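Local coordinates for protein aerobactin synthase IucA (Klebsiella pneumoniae subsp. pneumoniae, PDB 5JM7) that probably catalyses the ATP-dependent coupling of citrate to N6-acetyl-N6-hydroxylysine during assembly of the siderophore aerobactin, at residues A[397-402]-A[507-512]; A[429-434]-A[441-446]; A[143-148]-A[367-372]; A[479-484]-A[540-545]; A[416-421]-A[522-527]. All coordinates share one frame; numbering follows the deposited sequence.

In the fold
From the N terminus, interaction 3 is the first to close, returning 367-372 to the loop at 143-148 after more than two hundred residues; it is complete before the other four begin. Interactions 1 and 5 start on the same long helix, 394-420, and cross: 397-402 meets 507-512, while 416-421 meets the loop at 522-527. The hairpin of interaction 2 lies within both of these loops. Interaction 4 starts inside them and ends beyond, crossing both, and sets helix 475-500 against strand 538-542. Trp401 of interaction 1 packs on Val433 of the hairpin and on Leu367 of interaction 3, joining helix 394-420 to the sheet and to the earlier chain.

Interaction 1. Residues A[397-402]-A[507-512]; sequences AAHAWV and ANLMAR
Two helices, 394-420 and 506-521, pack here through His399 and Val402 on one and Leu509 and Arg512 on the other. The guanidinium of Arg512 lies over one face of the His399 ring, its CZ 3.3 Å above the ring plane and its own plane turned 41° from it. Although Arg512 NH2 comes within 2.7 Å of His399 ND1, the angle is too poor for a hydrogen bond. A bend at chi2 (-57°) brings the arginine chain round to this face. The helix segments run in roughly the same direction, 37° apart, with 10.4 Å between their axes. Leu509 CD2 touches the imidazole at its edge, 3.6 Å from His399 CD2. Deeper in, Val402 CG1 sits 4.0 Å from Arg512 CB, and Val402 CG2 is 4.3 Å from Leu509 CD2. Asp504 accepts from His399 NE2, and Asp403 forms a salt bridge with Arg512 NH1. Helix 475-500 covers the apolar side, with Leu498 touching both Val402 and Leu509.

Interaction 2. Residues A[429-434]-A[441-446]; sequences QNILVQ and VGLIYR
Ile431 to Gln434 and Gly442 to Tyr445 pair as the antiparallel arms of a beta hairpin, with Leu432-Ile444 and Gln434-Gly442 as the hydrogen-bonded pairs. The bond from Ile444 N to Leu432 O is nearly straight at 176°. A classic beta bulge interrupts the ladder where Val441 and Gly442 both face Gln434, whose O accepts from Val441 N at 2.8 Å and from Gly442 N at 3.2 Å. At the other end Arg446 grips Gln429 O side-on, with NH2 at 2.9 Å and NE at 3.3 Å. Its CG lies between the backbone N and the carbonyl carbon (chi1 65°) and the chain is extended to NE, which carries the guanidinium there. Leu432 CD2 stands over the centre of the guanidinium, 4.1 Å from Arg446 CZ. On the opposite sheet face, Leu443 CD1 meets Ile431 CG2 at 3.6 Å. Strand 360-363 flanks 431-436 and strand 322-324 flanks 439-445; helix 394-420 packs on Val433 and Leu443, while helix 138-142 covers Leu432 and supplies Glu142 for a salt bridge to Arg446.

Interaction 3. Residues A[143-148]-A[367-372]; sequences QALLVG and LTQAAP
Ala144 O is held by two donors, Gln369 NE2 at 2.7 Å and, from outside the two segments, Trp128 NE1. The glutamine nitrogen stands 35° above the plane of that carbonyl instead of on a lone pair, and its N-H...O angle is 143°. The other end of the same amide works as an acceptor: Gln369 OE1 takes the backbone N-H of Leu146 at 3.1 Å, in the plane of the glutamine's own carbonyl, on a lone pair. With CG placed between the backbone N and the carbonyl carbon (chi1 61°) and the chain extended beyond it, Gln369 reaches straight from the end of helix 364-368 to the loop that follows helix 138-142. Leu145 CD1 lies 3.2 Å from Gln369 OE1. Next to this amide, Leu146 crosses Pro372 at about a right angle, its CD1 3.6 Å from Pro372 CG. Val147 packs on helix 14-25. Because the two ends of one side-chain amide meet a backbone acceptor and a backbone donor two residues apart, its rotation is fixed, and two backbone groups of a buried, irregular loop are satisfied by a side chain instead of by strand or helix pairing.

Interaction 4. Residues A[479-484]-A[540-545]; sequences LRYFPY and NVKGNF
Asn540 meets the helix first through its backbone: its O lies 4.0 Å from Arg480 CG, in a loose contact beside the arginine chain. Val541 makes the central apolar contact. The valine crosses Tyr484 at about a right angle, with CB 3.6 Å from Tyr484 CD1, while its CG1 is 3.8 Å from Tyr484 CB. The tyrosine faces the strand because its CG is anti to the backbone N (chi1 173°), sending the ring out from the helix and past the valine. Lys542 contributes in two ways. Its O sits over one face of the Tyr484 ring, 4.2 Å from Tyr484 CZ, and its extended side chain runs past the Tyr481 ring, with CB near the ring plane at the edge and CD 4.2 Å from Tyr481 OH. After Gly543, the end of Asn544 lies near the phenol, its ND2 3.4 Å from Tyr484 OH, with ring and amide planes 51° apart. The helix segment 479-484 and strand residues 540-542 run 82° apart, their axes 7.6 Å from each other; they belong to helix 475-500 and strand 538-542. Strand 564-568 pairs with that strand, helix 528-535 packs against Leu479 and Pro483, and Glu26 accepts from the backbone N-H groups of Asn544 and Phe545.

Interaction 5. Residues A[416-421]-A[522-527]; sequences AEADYG and DQVTHK
Asp419 OD1 accepts two bonds from Thr525, one from the hydroxyl OG1 at 3.0 Å and one from the backbone N at 3.1 Å. The N-H comes in on the syn lone pair with an angle of 163°, whereas OG1 meets the oxygen from above the carboxylate plane. Thr525 brings its hydroxyl there with OG1 between its own backbone N and carbonyl carbon (chi1 57°). His526 ND1 in turn donates to Thr525 OG1 at 3.2 Å, so that ring, hydroxyl and carboxylate are linked in a chain of two hydrogen bonds. The other carboxylate oxygen, OD2, pairs in a salt bridge with Arg318 of helix 310-318. The contact lies at the C-terminal end of helix 394-420, which widens into a pi-type turn at 416-420, and it receives the loop between helices 506-521 and 528-535. Beside these bonds, Ala418 CB rests 3.8 Å from Val524 CB and 3.4 Å from His526 O. Val524 also touches Leu530 of helix 528-535, and the His526 ring stacks with His456.

Interaction 1. Residues A[397-402]-A[507-512]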
# COMPACT_ATOMS: atom_id res chain seq x y z
N ALA A 397 1.83 31.20 -5.00
CA ALA A 397 1.06 29.97 -4.98
C ALA A 397 -0.44 30.27 -4.96
O ALA A 397 -1.22 29.60 -5.64
CB ALA A 397 1.46 29.10 -3.79
N ALA A 398 -0.85 31.27 -4.17
CA ALA A 398 -2.26 31.66 -4.17
C ALA A 398 -2.73 32.04 -5.56
O ALA A 398 -3.84 31.66 -5.97
CB ALA A 398 -2.50 32.82 -3.20
N HIS A 399 -1.89 32.77 -6.33
CA HIS A 399 -2.27 33.13 -7.70
C HIS A 399 -2.36 31.90 -8.60
O HIS A 399 -3.29 31.77 -9.39
CB HIS A 399 -1.27 34.12 -8.31
CG HIS A 399 -1.25 35.47 -7.65
ND1 HIS A 399 -0.24 36.39 -7.87
CD2 HIS A 399 -2.13 36.07 -6.81
CE1 HIS A 399 -0.51 37.49 -7.18
NE2 HIS A 399 -1.65 37.32 -6.53
N ALA A 400 -1.39 30.99 -8.47
CA ALA A 400 -1.41 29.78 -9.29
C ALA A 400 -2.65 28.94 -9.02
O ALA A 400 -3.21 28.33 -9.94
CB ALA A 400 -0.15 28.97 -9.05
N TRP A 401 -3.12 28.91 -7.76
CA TRP A 401 -4.26 28.06 -7.41
C TRP A 401 -5.56 28.69 -7.89
O TRP A 401 -6.46 27.98 -8.36
CB TRP A 401 -4.32 27.87 -5.90
CG TRP A 401 -5.09 26.65 -5.39
CD1 TRP A 401 -4.52 25.47 -4.97
CD2 TRP A 401 -6.51 26.46 -5.35
NE1 TRP A 401 -5.50 24.59 -4.59
CE2 TRP A 401 -6.73 25.16 -4.82
CE3 TRP A 401 -7.63 27.26 -5.66
CZ2 TRP A 401 -8.01 24.63 -4.61
CZ3 TRP A 401 -8.90 26.74 -5.46
CH2 TRP A 401 -9.08 25.43 -4.92
N VAL A 402 -5.68 30.03 -7.77
CA VAL A 402 -6.84 30.75 -8.31
C VAL A 402 -6.92 30.59 -9.82
O VAL A 402 -8.01 30.36 -10.38
CB VAL A 402 -6.79 32.24 -7.91
CG1 VAL A 402 -7.85 33.08 -8.72
CG2 VAL A 402 -7.03 32.40 -6.43
N ALA A 507 -9.63 41.92 -3.54
CA ALA A 507 -9.71 42.80 -4.71
C ALA A 507 -8.76 42.34 -5.80
O ALA A 507 -9.15 42.22 -6.97
CB ALA A 507 -9.43 44.25 -4.31
N ASN A 508 -7.50 42.08 -5.44
CA ASN A 508 -6.52 41.58 -6.40
C ASN A 508 -6.89 40.19 -6.92
O ASN A 508 -6.77 39.93 -8.13
CB ASN A 508 -5.13 41.54 -5.78
CG ASN A 508 -4.55 42.93 -5.59
OD1 ASN A 508 -4.96 43.88 -6.26
ND2 ASN A 508 -3.59 43.06 -4.69
N LEU A 509 -7.30 39.27 -6.04
CA LEU A 509 -7.62 37.92 -6.50
C LEU A 509 -8.87 37.91 -7.38
O LEU A 509 -8.94 37.14 -8.35
CB LEU A 509 -7.79 36.97 -5.31
CG LEU A 509 -6.53 36.79 -4.47
CD1 LEU A 509 -6.84 35.95 -3.29
CD2 LEU A 509 -5.40 36.25 -5.30
N MET A 510 -9.86 38.77 -7.07
CA MET A 510 -11.04 38.85 -7.94
C MET A 510 -10.74 39.49 -9.27
O MET A 510 -11.46 39.23 -10.24
CB MET A 510 -12.20 39.59 -7.27
CG MET A 510 -12.83 38.84 -6.07
SD MET A 510 -14.34 39.65 -5.49
CE MET A 510 -13.68 41.10 -4.62
N ALA A 511 -9.69 40.31 -9.35
CA ALA A 511 -9.24 40.81 -10.65
C ALA A 511 -8.64 39.68 -11.50
O ALA A 511 -8.81 39.68 -12.73
CB ALA A 511 -8.23 41.94 -10.47
N ARG A 512 -7.92 38.74 -10.87
CA ARG A 512 -7.52 37.51 -11.57
C ARG A 512 -8.72 36.87 -12.24
O ARG A 512 -8.73 36.62 -13.45
CB ARG A 512 -6.89 36.49 -10.62
CG ARG A 512 -5.61 36.83 -9.91
CD ARG A 512 -4.69 37.16 -10.99
NE ARG A 512 -3.30 37.34 -10.62
CZ ARG A 512 -2.39 36.39 -10.75
NH1 ARG A 512 -2.73 35.22 -11.29
NH2 ARG A 512 -1.14 36.64 -10.44

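Interaction 2. Residues A[429-434]-A[441-446]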
# COMPACT_ATOMS: atom_id res chain seq x y z
N GLN A 429 -20.72 22.53 -2.04
CA GLN A 429 -20.56 21.12 -1.74
C GLN A 429 -20.80 20.24 -2.96
O GLN A 429 -20.62 19.02 -2.86
CB GLN A 429 -21.47 20.64 -0.59
CG GLN A 429 -22.96 20.55 -0.89
CD GLN A 429 -23.77 19.95 0.28
OE1 GLN A 429 -23.31 19.91 1.42
NE2 GLN A 429 -24.97 19.46 -0.02
N ASN A 430 -21.18 20.80 -4.11
CA ASN A 430 -21.29 20.03 -5.35
C ASN A 430 -20.01 20.03 -6.16
O ASN A 430 -19.97 19.37 -7.21
CB ASN A 430 -22.40 20.56 -6.27
CG ASN A 430 -23.77 20.38 -5.69
OD1 ASN A 430 -23.96 19.67 -4.71
ND2 ASN A 430 -24.76 20.96 -6.36
N ILE A 431 -18.98 20.75 -5.74
CA ILE A 431 -17.75 20.91 -6.52
C ILE A 431 -16.63 20.15 -5.84
O ILE A 431 -16.29 20.44 -4.68
CB ILE A 431 -17.36 22.38 -6.71
CG1 ILE A 431 -18.38 23.08 -7.60
CG2 ILE A 431 -15.97 22.49 -7.28
CD1 ILE A 431 -18.18 24.54 -7.65
N LEU A 432 -16.07 19.18 -6.56
CA LEU A 432 -14.93 18.39 -6.12
C LEU A 432 -13.72 18.87 -6.92
O LEU A 432 -13.69 18.73 -8.16
CB LEU A 432 -15.15 16.89 -6.34
CG LEU A 432 -16.36 16.34 -5.58
CD1 LEU A 432 -16.58 14.87 -5.91
CD2 LEU A 432 -16.20 16.57 -4.10
N VAL A 433 -12.74 19.43 -6.23
CA VAL A 433 -11.56 19.95 -6.89
C VAL A 433 -10.57 18.79 -6.96
O VAL A 433 -10.14 18.27 -5.93
CB VAL A 433 -10.98 21.15 -6.14
CG1 VAL A 433 -9.76 21.67 -6.87
CG2 VAL A 433 -12.05 22.25 -5.99
N GLN A 434 -10.27 18.33 -8.17
CA GLN A 434 -9.27 17.28 -8.32
C GLN A 434 -7.91 17.97 -8.28
O GLN A 434 -7.58 18.74 -9.20
CB GLN A 434 -9.43 16.54 -9.65
CG GLN A 434 -8.62 15.22 -9.74
CD GLN A 434 -8.66 14.61 -11.14
OE1 GLN A 434 -9.18 15.22 -12.11
NE2 GLN A 434 -8.20 13.37 -11.25
N VAL A 441 -6.08 20.23 -10.99
CA VAL A 441 -5.87 19.68 -12.33
C VAL A 441 -7.16 19.17 -12.96
O VAL A 441 -7.14 18.75 -14.13
CB VAL A 441 -4.81 18.57 -12.32
CG1 VAL A 441 -3.44 19.11 -11.93
CG2 VAL A 441 -5.24 17.44 -11.40
N GLY A 442 -8.28 19.21 -12.25
CA GLY A 442 -9.53 18.72 -12.80
C GLY A 442 -10.70 19.07 -11.92
O GLY A 442 -10.55 19.52 -10.77
N LEU A 443 -11.89 18.82 -12.47
CA LEU A 443 -13.14 19.04 -11.77
C LEU A 443 -14.00 17.78 -11.83
O LEU A 443 -14.13 17.15 -12.88
CB LEU A 443 -13.93 20.21 -12.41
CG LEU A 443 -15.35 20.41 -11.87
CD1 LEU A 443 -15.36 20.83 -10.38
CD2 LEU A 443 -16.15 21.39 -12.72
N ILE A 444 -14.62 17.44 -10.71
CA ILE A 444 -15.69 16.45 -10.70
C ILE A 444 -16.93 17.12 -10.11
O ILE A 444 -16.88 17.66 -8.99
CB ILE A 444 -15.31 15.19 -9.90
CG1 ILE A 444 -14.15 14.46 -10.58
CG2 ILE A 444 -16.50 14.25 -9.82
CD1 ILE A 444 -13.54 13.35 -9.75
N TYR A 445 -18.03 17.11 -10.86
CA TYR A 445 -19.29 17.65 -10.37
C TYR A 445 -20.16 16.49 -9.87
O TYR A 445 -20.18 15.41 -10.47
CB TYR A 445 -20.02 18.41 -11.48
CG TYR A 445 -21.33 19.01 -11.02
CD1 TYR A 445 -21.37 20.22 -10.33
CD2 TYR A 445 -22.52 18.34 -11.24
CE1 TYR A 445 -22.59 20.77 -9.90
CE2 TYR A 445 -23.72 18.85 -10.80
CZ TYR A 445 -23.76 20.06 -10.13
OH TYR A 445 -24.99 20.54 -9.71
N ARG A 446 -20.84 16.70 -8.74
CA ARG A 446 -21.83 15.73 -8.27
C ARG A 446 -23.07 16.47 -7.79
O ARG A 446 -23.02 17.64 -7.42
CB ARG A 446 -21.34 14.85 -7.10
CG ARG A 446 -21.10 15.65 -5.89
CD ARG A 446 -20.72 14.86 -4.63
NE ARG A 446 -20.47 15.85 -3.59
CZ ARG A 446 -19.84 15.61 -2.45
NH1 ARG A 446 -19.35 14.40 -2.20
NH2 ARG A 446 -19.64 16.61 -1.59

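Interaction 3. Residues A[143-148]-A[367-372]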
# COMPACT_ATOMS: atom_id res chain seq x y z
N GLN A 143 -15.47 14.61 5.45
CA GLN A 143 -15.73 14.67 6.86
C GLN A 143 -15.01 15.74 7.63
O GLN A 143 -15.07 15.76 8.82
CB GLN A 143 -15.46 13.32 7.50
CG GLN A 143 -16.20 12.19 6.84
CD GLN A 143 -16.15 10.94 7.64
OE1 GLN A 143 -17.13 10.30 7.81
NE2 GLN A 143 -15.00 10.59 8.11
N ALA A 144 -14.33 16.63 6.93
CA ALA A 144 -13.64 17.73 7.58
C ALA A 144 -14.53 18.94 7.77
O ALA A 144 -14.07 19.94 8.35
CB ALA A 144 -12.40 18.12 6.78
N LEU A 145 -15.78 18.87 7.33
CA LEU A 145 -16.70 20.00 7.29
C LEU A 145 -17.45 20.11 8.61
O LEU A 145 -18.30 19.26 8.92
CB LEU A 145 -17.69 19.84 6.13
CG LEU A 145 -18.70 20.98 6.01
CD1 LEU A 145 -17.99 22.28 5.65
CD2 LEU A 145 -19.79 20.65 4.99
N LEU A 146 -17.17 21.16 9.38
CA LEU A 146 -17.83 21.38 10.66
C LEU A 146 -18.99 22.36 10.58
O LEU A 146 -20.01 22.17 11.25
CB LEU A 146 -16.82 21.86 11.70
CG LEU A 146 -15.76 20.83 12.13
CD1 LEU A 146 -14.75 21.46 13.08
CD2 LEU A 146 -16.38 19.60 12.78
N VAL A 147 -18.88 23.40 9.75
CA VAL A 147 -20.01 24.28 9.44
C VAL A 147 -20.07 24.46 7.92
O VAL A 147 -19.11 24.93 7.30
CB VAL A 147 -19.90 25.64 10.16
CG1 VAL A 147 -18.54 26.30 9.90
CG2 VAL A 147 -21.04 26.57 9.70
N GLY A 148 -21.20 24.08 7.33
CA GLY A 148 -21.27 23.98 5.88
C GLY A 148 -21.87 25.15 5.13
O GLY A 148 -21.80 25.20 3.89
N LEU A 367 -12.51 22.89 1.91
CA LEU A 367 -11.29 23.67 1.74
C LEU A 367 -11.50 25.12 2.19
O LEU A 367 -10.65 25.69 2.89
CB LEU A 367 -10.85 23.61 0.28
CG LEU A 367 -10.49 22.23 -0.28
CD1 LEU A 367 -10.12 22.31 -1.79
CD2 LEU A 367 -9.38 21.52 0.54
N THR A 368 -12.65 25.71 1.84
CA THR A 368 -12.86 27.14 2.04
C THR A 368 -13.38 27.50 3.43
O THR A 368 -13.22 28.66 3.83
CB THR A 368 -13.80 27.69 0.97
OG1 THR A 368 -15.03 26.97 1.02
CG2 THR A 368 -13.21 27.51 -0.44
N GLN A 369 -13.97 26.55 4.17
CA GLN A 369 -14.56 26.87 5.47
C GLN A 369 -13.53 27.52 6.39
O GLN A 369 -12.33 27.21 6.35
CB GLN A 369 -15.13 25.63 6.19
CG GLN A 369 -14.09 24.56 6.49
CD GLN A 369 -14.58 23.45 7.42
OE1 GLN A 369 -15.76 23.36 7.74
NE2 GLN A 369 -13.68 22.57 7.79
N ALA A 370 -14.00 28.43 7.23
CA ALA A 370 -13.14 29.00 8.24
C ALA A 370 -12.80 27.93 9.27
O ALA A 370 -13.62 27.05 9.57
CB ALA A 370 -13.81 30.21 8.90
N ALA A 371 -11.58 27.97 9.78
CA ALA A 371 -11.09 26.93 10.67
C ALA A 371 -11.67 27.13 12.07
O ALA A 371 -11.66 28.25 12.59
CB ALA A 371 -9.57 26.95 10.71
N PRO A 372 -12.18 26.07 12.71
CA PRO A 372 -12.77 26.24 14.05
C PRO A 372 -11.82 26.83 15.08
O PRO A 372 -12.29 27.51 16.00
CB PRO A 372 -13.20 24.82 14.41
CG PRO A 372 -12.26 23.95 13.65
CD PRO A 372 -12.06 24.65 12.34

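Interaction 4. Residues A[479-484]-A[540-545]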
# COMPACT_ATOMS: atom_id res chain seq x y z
N LEU A 479 -29.85 33.53 -14.61
CA LEU A 479 -29.08 34.64 -14.07
C LEU A 479 -29.29 34.81 -12.56
O LEU A 479 -28.43 35.40 -11.89
CB LEU A 479 -29.44 35.93 -14.82
CG LEU A 479 -29.08 35.86 -16.31
CD1 LEU A 479 -29.55 37.10 -17.07
CD2 LEU A 479 -27.59 35.64 -16.49
N ARG A 480 -30.39 34.31 -12.01
CA ARG A 480 -30.59 34.39 -10.56
C ARG A 480 -29.75 33.37 -9.78
O ARG A 480 -29.28 33.67 -8.68
CB ARG A 480 -32.07 34.21 -10.22
CG ARG A 480 -32.37 34.27 -8.71
CD ARG A 480 -33.85 34.44 -8.43
NE ARG A 480 -34.32 35.73 -8.93
CZ ARG A 480 -35.08 35.86 -10.01
NH1 ARG A 480 -35.49 34.79 -10.68
NH2 ARG A 480 -35.44 37.08 -10.41
N TYR A 481 -29.54 32.17 -10.32
CA TYR A 481 -28.96 31.07 -9.55
C TYR A 481 -27.55 30.70 -9.96
O TYR A 481 -26.67 30.60 -9.10
CB TYR A 481 -29.88 29.85 -9.64
CG TYR A 481 -31.21 30.08 -8.97
CD1 TYR A 481 -31.28 30.63 -7.69
CD2 TYR A 481 -32.40 29.86 -9.65
CE1 TYR A 481 -32.49 30.88 -7.08
CE2 TYR A 481 -33.62 30.12 -9.06
CZ TYR A 481 -33.66 30.63 -7.77
OH TYR A 481 -34.88 30.88 -7.17
N PHE A 482 -27.30 30.51 -11.25
CA PHE A 482 -25.99 30.05 -11.71
C PHE A 482 -24.85 30.99 -11.30
O PHE A 482 -23.86 30.49 -10.75
CB PHE A 482 -26.05 29.84 -13.23
CG PHE A 482 -24.80 29.26 -13.83
CD1 PHE A 482 -24.59 27.88 -13.82
CD2 PHE A 482 -23.85 30.07 -14.41
CE1 PHE A 482 -23.45 27.33 -14.39
CE2 PHE A 482 -22.69 29.52 -14.97
CZ PHE A 482 -22.49 28.14 -14.95
N PRO A 483 -24.91 32.32 -11.52
CA PRO A 483 -23.83 33.18 -11.01
C PRO A 483 -23.76 33.22 -9.49
O PRO A 483 -22.66 33.35 -8.93
CB PRO A 483 -24.18 34.56 -11.59
CG PRO A 483 -24.97 34.28 -12.80
CD PRO A 483 -25.82 33.08 -12.40
N TYR A 484 -24.90 33.18 -8.80
CA TYR A 484 -24.88 33.17 -7.33
C TYR A 484 -24.13 31.94 -6.79
O TYR A 484 -23.30 32.05 -5.88
CB TYR A 484 -26.31 33.24 -6.78
CG TYR A 484 -26.39 33.06 -5.27
CD1 TYR A 484 -26.13 34.11 -4.40
CD2 TYR A 484 -26.67 31.81 -4.72
CE1 TYR A 484 -26.19 33.94 -3.01
CE2 TYR A 484 -26.72 31.61 -3.33
CZ TYR A 484 -26.48 32.68 -2.48
OH TYR A 484 -26.54 32.48 -1.11
N ASN A 540 -29.30 40.34 -8.51
CA ASN A 540 -30.41 40.07 -7.61
C ASN A 540 -30.38 38.58 -7.30
O ASN A 540 -30.52 37.74 -8.20
CB ASN A 540 -31.74 40.50 -8.23
CG ASN A 540 -32.90 40.40 -7.25
OD1 ASN A 540 -32.86 39.66 -6.30
ND2 ASN A 540 -33.93 41.17 -7.49
N VAL A 541 -30.20 38.24 -6.02
CA VAL A 541 -30.01 36.86 -5.59
C VAL A 541 -30.96 36.57 -4.44
O VAL A 541 -31.36 37.47 -3.70
CB VAL A 541 -28.55 36.61 -5.18
CG1 VAL A 541 -27.64 36.79 -6.39
CG2 VAL A 541 -28.16 37.53 -4.06
N LYS A 542 -31.31 35.29 -4.28
CA LYS A 542 -32.20 34.87 -3.21
C LYS A 542 -31.37 34.63 -1.94
O LYS A 542 -30.43 33.84 -1.95
CB LYS A 542 -32.97 33.61 -3.63
CG LYS A 542 -34.07 33.20 -2.64
CD LYS A 542 -34.90 32.05 -3.18
CE LYS A 542 -36.00 31.65 -2.20
NZ LYS A 542 -36.88 30.55 -2.74
N GLY A 543 -31.70 35.35 -0.87
CA GLY A 543 -30.92 35.30 0.35
C GLY A 543 -31.31 34.15 1.27
O GLY A 543 -32.21 33.37 0.99
N ASN A 544 -30.61 34.07 2.41
CA ASN A 544 -30.85 33.00 3.37
C ASN A 544 -31.36 33.50 4.72
O ASN A 544 -32.17 32.81 5.35
CB ASN A 544 -29.57 32.18 3.63
CG ASN A 544 -29.09 31.43 2.41
OD1 ASN A 544 -29.73 30.47 1.98
ND2 ASN A 544 -27.92 31.81 1.90
N PHE A 545 -30.88 34.65 5.20
CA PHE A 545 -31.18 35.06 6.57
C PHE A 545 -32.68 35.27 6.75
O PHE A 545 -33.29 34.71 7.66
CB PHE A 545 -30.45 36.36 6.92
CG PHE A 545 -30.61 36.78 8.37
CD1 PHE A 545 -31.76 37.43 8.79
CD2 PHE A 545 -29.66 36.45 9.31
CE1 PHE A 545 -31.92 37.80 10.10
CE2 PHE A 545 -29.79 36.84 10.62
CZ PHE A 545 -30.94 37.51 11.02

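Interaction 5. Residues A[416-421]-A[522-527]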
# COMPACT_ATOMS: atom_id res chain seq x y z
N ALA A 416 -20.32 24.86 -20.61
CA ALA A 416 -21.39 23.88 -20.71
C ALA A 416 -22.74 24.57 -20.84
O ALA A 416 -23.57 24.18 -21.67
CB ALA A 416 -21.38 22.93 -19.50
N GLU A 417 -22.99 25.58 -20.01
CA GLU A 417 -24.22 26.35 -20.16
C GLU A 417 -24.27 27.03 -21.52
O GLU A 417 -25.30 26.98 -22.21
CB GLU A 417 -24.35 27.38 -19.04
CG GLU A 417 -25.70 28.12 -19.08
CD GLU A 417 -25.76 29.21 -20.13
OE1 GLU A 417 -24.70 29.79 -20.46
OE2 GLU A 417 -26.86 29.42 -20.70
N ALA A 418 -23.16 27.64 -21.94
CA ALA A 418 -23.19 28.52 -23.11
C ALA A 418 -23.30 27.74 -24.41
O ALA A 418 -24.16 28.05 -25.24
CB ALA A 418 -21.94 29.41 -23.14
N ASP A 419 -22.45 26.73 -24.60
CA ASP A 419 -22.43 26.06 -25.90
C ASP A 419 -23.41 24.90 -25.99
O ASP A 419 -23.81 24.53 -27.10
CB ASP A 419 -21.02 25.56 -26.24
CG ASP A 419 -20.06 26.70 -26.49
OD1 ASP A 419 -20.51 27.86 -26.49
OD2 ASP A 419 -18.87 26.43 -26.78
N TYR A 420 -23.84 24.35 -24.86
CA TYR A 420 -24.65 23.13 -24.81
C TYR A 420 -26.00 23.31 -24.13
O TYR A 420 -26.87 22.45 -24.28
CB TYR A 420 -23.86 22.00 -24.12
CG TYR A 420 -22.70 21.50 -24.95
CD1 TYR A 420 -21.49 22.19 -24.99
CD2 TYR A 420 -22.84 20.38 -25.78
CE1 TYR A 420 -20.43 21.76 -25.78
CE2 TYR A 420 -21.79 19.94 -26.58
CZ TYR A 420 -20.59 20.64 -26.58
OH TYR A 420 -19.56 20.21 -27.38
N GLY A 421 -26.21 24.40 -23.41
CA GLY A 421 -27.48 24.60 -22.75
C GLY A 421 -27.64 23.86 -21.45
O GLY A 421 -28.74 23.85 -20.88
N ASP A 522 -14.76 35.01 -25.00
CA ASP A 522 -14.34 34.99 -26.40
C ASP A 522 -14.45 33.60 -27.02
O ASP A 522 -14.46 33.48 -28.25
CB ASP A 522 -12.89 35.48 -26.49
CG ASP A 522 -12.74 36.93 -26.08
OD1 ASP A 522 -13.75 37.65 -26.05
OD2 ASP A 522 -11.60 37.35 -25.75
N GLN A 523 -14.51 32.55 -26.20
CA GLN A 523 -14.49 31.17 -26.67
C GLN A 523 -15.85 30.50 -26.64
O GLN A 523 -15.93 29.28 -26.79
CB GLN A 523 -13.49 30.34 -25.84
CG GLN A 523 -12.04 30.79 -25.93
CD GLN A 523 -11.46 30.62 -27.34
OE1 GLN A 523 -11.36 31.58 -28.12
NE2 GLN A 523 -11.07 29.39 -27.66
N VAL A 524 -16.93 31.26 -26.41
CA VAL A 524 -18.27 30.68 -26.30
C VAL A 524 -19.24 31.44 -27.20
O VAL A 524 -19.01 32.58 -27.62
CB VAL A 524 -18.81 30.66 -24.86
CG1 VAL A 524 -17.90 29.82 -23.96
CG2 VAL A 524 -18.97 32.06 -24.33
N THR A 525 -20.35 30.78 -27.47
CA THR A 525 -21.35 31.28 -28.43
C THR A 525 -22.36 32.19 -27.72
O THR A 525 -22.42 33.39 -28.00
CB THR A 525 -22.01 30.08 -29.10
OG1 THR A 525 -22.58 29.26 -28.08
CG2 THR A 525 -20.97 29.25 -29.84
N HIS A 526 -23.15 31.62 -26.81
CA HIS A 526 -24.14 32.36 -26.04
C HIS A 526 -23.46 33.14 -24.92
O HIS A 526 -23.05 32.56 -23.90
CB HIS A 526 -25.19 31.40 -25.50
CG HIS A 526 -26.09 30.84 -26.56
ND1 HIS A 526 -25.68 29.89 -27.47
CD2 HIS A 526 -27.40 31.07 -26.82
CE1 HIS A 526 -26.69 29.58 -28.26
NE2 HIS A 526 -27.75 30.27 -27.89
N LYS A 527 -23.38 34.46 -25.08
CA LYS A 527 -22.66 35.35 -24.18
C LYS A 527 -23.51 35.79 -22.99
O LYS A 527 -22.98 36.49 -22.12
CB LYS A 527 -22.23 36.61 -24.94
CG LYS A 527 -21.46 36.35 -26.23
CD LYS A 527 -20.11 35.77 -26.02
CE LYS A 527 -19.50 35.50 -27.38
NZ LYS A 527 -19.34 36.76 -28.11